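Putative TOXIN related protein (Parabacteroides distasonis ATCC 8503, PDB 3K0Y) is of unknown function, a putative toxin-related and probably exported protein that combines a NigD-like OB domain with a NigD-like beta-sandwich domain. Local coordinates at residues A80-N92 with A166-D178. Sequence-based numbering, arbitrary orientation. Where two conformers were deposited one is given.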
# COMPACT_ATOMS: atom_id res chain seq x y z
N ALA A 80 -14.69 -1.31 -13.50
CA ALA A 80 -14.83 -0.54 -12.26
C ALA A 80 -13.45 -0.20 -11.72
O ALA A 80 -12.47 -0.84 -12.03
CB ALA A 80 -15.67 -1.32 -11.21
N ILE A 81 -13.36 0.84 -10.92
CA ILE A 81 -12.09 1.25 -10.36
C ILE A 81 -12.40 1.91 -9.02
O ILE A 81 -13.17 2.88 -8.94
CB ILE A 81 -11.32 2.18 -11.35
CG1 ILE A 81 -10.04 2.72 -10.72
CG2 ILE A 81 -12.24 3.32 -11.82
CD1 ILE A 81 -9.06 3.23 -11.73
N HIS A 82 -11.86 1.29 -7.97
CA HIS A 82 -12.08 1.72 -6.59
C HIS A 82 -10.74 2.10 -5.98
O HIS A 82 -9.90 1.24 -5.74
CB HIS A 82 -12.70 0.58 -5.79
CG HIS A 82 -13.81 -0.14 -6.50
ND1 HIS A 82 -15.02 0.45 -6.75
CD2 HIS A 82 -13.88 -1.40 -6.99
CE1 HIS A 82 -15.80 -0.42 -7.38
NE2 HIS A 82 -15.14 -1.55 -7.52
N ASN A 83 -10.52 3.39 -5.72
CA ASN A 83 -9.27 3.82 -5.13
C ASN A 83 -8.98 3.13 -3.80
O ASN A 83 -9.87 2.84 -3.01
CB ASN A 83 -9.28 5.32 -4.93
CG ASN A 83 -9.16 6.07 -6.25
OD1 ASN A 83 -8.99 5.45 -7.31
ND2 ASN A 83 -9.26 7.40 -6.18
N ILE A 84 -7.71 2.83 -3.61
CA ILE A 84 -7.21 2.27 -2.38
C ILE A 84 -6.51 3.45 -1.68
O ILE A 84 -5.76 4.19 -2.30
CB ILE A 84 -6.23 1.11 -2.67
CG1 ILE A 84 -6.99 -0.08 -3.23
CG2 ILE A 84 -5.43 0.74 -1.41
CD1 ILE A 84 -6.09 -1.18 -3.86
N LEU A 85 -6.77 3.63 -0.39
CA LEU A 85 -6.05 4.65 0.37
C LEU A 85 -4.52 4.49 0.14
O LEU A 85 -3.94 3.45 0.46
CB LEU A 85 -6.38 4.54 1.86
CG LEU A 85 -5.60 5.47 2.76
CD1 LEU A 85 -6.04 7.04 2.45
CD2 LEU A 85 -5.79 5.14 4.21
N THR A 86 -3.89 5.53 -0.41
CA THR A 86 -2.47 5.53 -0.77
C THR A 86 -1.74 6.68 -0.08
O THR A 86 -2.09 7.82 -0.28
CB THR A 86 -2.32 5.58 -2.30
OG1 THR A 86 -3.05 4.46 -2.86
CG2 THR A 86 -0.82 5.48 -2.70
N LYS A 87 -0.74 6.37 0.74
CA LYS A 87 -0.09 7.33 1.56
C LYS A 87 1.42 7.16 1.50
O LYS A 87 1.92 6.09 1.16
CB LYS A 87 -0.55 7.17 3.00
CG LYS A 87 -2.03 7.51 3.17
CD LYS A 87 -2.52 7.20 4.61
CE LYS A 87 -2.12 8.21 5.53
NZ LYS A 87 -2.76 8.02 6.83
N SER A 88 2.15 8.18 1.93
CA SER A 88 3.55 7.97 2.08
C SER A 88 3.82 7.63 3.54
O SER A 88 2.88 7.61 4.37
CB SER A 88 4.35 9.12 1.51
OG SER A 88 3.98 10.23 2.17
N ILE A 89 5.04 7.17 3.79
CA ILE A 89 5.50 6.86 5.15
C ILE A 89 5.32 8.14 6.03
O ILE A 89 5.71 9.23 5.62
CB ILE A 89 6.97 6.36 5.13
CG1 ILE A 89 7.08 4.93 4.56
CG2 ILE A 89 7.60 6.37 6.57
CD1 ILE A 89 8.48 4.48 4.17
N ALA A 90 4.74 8.01 7.22
CA ALA A 90 4.47 9.20 8.06
C ALA A 90 5.68 9.58 8.95
O ALA A 90 6.61 8.78 9.17
CB ALA A 90 3.21 9.01 8.90
N LYS A 91 5.68 10.79 9.48
CA LYS A 91 6.79 11.24 10.28
C LYS A 91 6.81 10.45 11.61
O LYS A 91 5.75 10.21 12.22
CB LYS A 91 6.66 12.75 10.55
N ASN A 92 7.99 10.04 12.05
CA ASN A 92 8.15 9.45 13.36
C ASN A 92 7.75 10.57 14.35
O ASN A 92 7.99 11.76 14.10
CB ASN A 92 9.60 8.93 13.61
CG ASN A 92 9.74 8.19 14.94
OD1 ASN A 92 8.75 7.75 15.49
ND2 ASN A 92 10.98 8.05 15.45
N ALA A 166 -12.93 -5.45 6.44
CA ALA A 166 -11.65 -5.44 5.77
C ALA A 166 -11.31 -4.04 5.23
O ALA A 166 -12.18 -3.20 4.98
CB ALA A 166 -11.59 -6.50 4.66
N GLY A 167 -10.02 -3.77 5.12
CA GLY A 167 -9.54 -2.56 4.52
C GLY A 167 -8.29 -2.81 3.70
O GLY A 167 -7.49 -3.67 4.03
N ARG A 168 -8.09 -1.94 2.72
CA ARG A 168 -6.92 -1.94 1.89
C ARG A 168 -6.17 -0.62 1.98
O ARG A 168 -6.75 0.46 2.14
CB ARG A 168 -7.30 -2.21 0.46
CG ARG A 168 -7.80 -3.60 0.18
CD ARG A 168 -8.13 -3.70 -1.29
NE ARG A 168 -8.47 -5.05 -1.72
CZ ARG A 168 -7.63 -6.01 -2.01
NH1 ARG A 168 -6.30 -5.87 -1.95
NH2 ARG A 168 -8.14 -7.15 -2.38
N VAL A 169 -4.86 -0.70 1.91
CA VAL A 169 -4.00 0.47 1.89
C VAL A 169 -2.75 0.16 1.06
O VAL A 169 -2.33 -1.01 0.92
CB VAL A 169 -3.66 0.89 3.36
CG1 VAL A 169 -2.82 -0.25 4.09
CG2 VAL A 169 -2.96 2.23 3.41
N ALA A 170 -2.12 1.20 0.55
CA ALA A 170 -0.84 1.13 -0.14
C ALA A 170 0.03 2.26 0.37
O ALA A 170 -0.46 3.40 0.50
CB ALA A 170 -1.04 1.27 -1.64
N PHE A 171 1.28 1.94 0.71
CA PHE A 171 2.27 2.92 1.18
C PHE A 171 3.43 3.06 0.17
O PHE A 171 4.06 2.08 -0.23
CB PHE A 171 2.82 2.54 2.56
CG PHE A 171 1.77 2.50 3.64
CD1 PHE A 171 1.28 3.68 4.20
CD2 PHE A 171 1.31 1.30 4.16
CE1 PHE A 171 0.34 3.65 5.20
CE2 PHE A 171 0.37 1.29 5.21
CZ PHE A 171 -0.12 2.42 5.71
N ASN A 172 3.69 4.29 -0.25
CA ASN A 172 4.73 4.57 -1.21
C ASN A 172 6.05 4.39 -0.47
O ASN A 172 6.31 5.04 0.54
CB ASN A 172 4.54 5.99 -1.76
CG ASN A 172 5.41 6.29 -2.95
OD1 ASN A 172 6.55 5.84 -3.02
ND2 ASN A 172 4.92 7.14 -3.85
N LEU A 173 6.90 3.50 -0.98
CA LEU A 173 8.20 3.23 -0.33
C LEU A 173 9.36 4.02 -0.89
O LEU A 173 10.51 3.77 -0.56
CB LEU A 173 8.55 1.74 -0.41
CG LEU A 173 7.54 0.83 0.25
CD1 LEU A 173 7.91 -0.65 0.08
CD2 LEU A 173 7.39 1.18 1.70
N SER A 174 9.07 4.98 -1.75
CA SER A 174 10.13 5.63 -2.49
C SER A 174 11.03 6.49 -1.59
O SER A 174 12.07 6.89 -2.04
CB SER A 174 9.53 6.46 -3.63
OG SER A 174 8.84 7.58 -3.13
N SER A 175 10.61 6.76 -0.35
CA SER A 175 11.37 7.52 0.64
C SER A 175 12.33 6.64 1.43
O SER A 175 13.05 7.15 2.28
CB SER A 175 10.40 8.19 1.64
OG SER A 175 9.78 7.22 2.48
N LEU A 176 12.34 5.32 1.20
CA LEU A 176 13.33 4.47 1.85
C LEU A 176 14.69 4.71 1.18
O LEU A 176 14.73 5.06 0.00
CB LEU A 176 12.99 2.99 1.77
CG LEU A 176 11.74 2.54 2.55
CD1 LEU A 176 11.49 1.06 2.25
CD2 LEU A 176 11.86 2.83 4.05
N PRO A 177 15.80 4.54 1.93
CA PRO A 177 17.09 4.78 1.27
C PRO A 177 17.31 3.85 0.09
O PRO A 177 16.85 2.68 0.09
CB PRO A 177 18.14 4.57 2.39
CG PRO A 177 17.37 4.43 3.71
CD PRO A 177 15.94 4.01 3.30
N ASP A 178 17.98 4.38 -0.93
CA ASP A 178 18.23 3.61 -2.15
C ASP A 178 18.99 2.35 -1.77
O ASP A 178 19.92 2.41 -1.00
CB ASP A 178 19.00 4.42 -3.18
CG ASP A 178 18.85 3.84 -4.60
OD1 ASP A 178 19.11 2.63 -4.80
OD2 ASP A 178 18.44 4.58 -5.51
O HOH W 1 -8.69 1.89 0.82
O HOH W 2 7.23 7.25 1.61
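The F171 ring meets K87 at one corner, its CD1 4.1 Å from K87 CB, while S88 O approaches the ring edge-on. V169 CG2 sits off-centre over one ring face, 3.7 Å above the plane; L138 of strand 135-139 also touches the F171 side chain. A chi1 of 64° swings V169 CG2 away from its backbone N, to 3.3 Å from L85 O and 4.1 Å from L85 CD2, the two side chains running side by side in the same direction. K87 bends at its third torsion (78°), and its ammonium bonds to I136 O and N137 OD1.

The backbones pair in parallel: A170 N gives its hydrogen to L85 O, K87 N to A170 O and N172 N to K87 O, this last bond 2.9 Å long. At the start of the pairing one water joins L85 N to R168 O, and I84 CG2 packs 3.6 Å from V169 CA. Beyond the other end a second water is held by I89 N, N172 O and S175 OG, and the I89 and L176 side chains cross at about a right angle, I89 CD1 3.8 Å from L176 CD2. S174 N to N172 OD1 closes an Asx turn that leads the chain out of the strand; S174 OG gives the same oxygen a second bond from above its carbonyl plane.

On the other sheet face, beside A170, T86 OG1 hydrogen-bonds I84 O and R53 N. Strand 74-88 probably passes from the OB-like domain to the beta-sandwich domain, and its end pairs in parallel with strand 163-172.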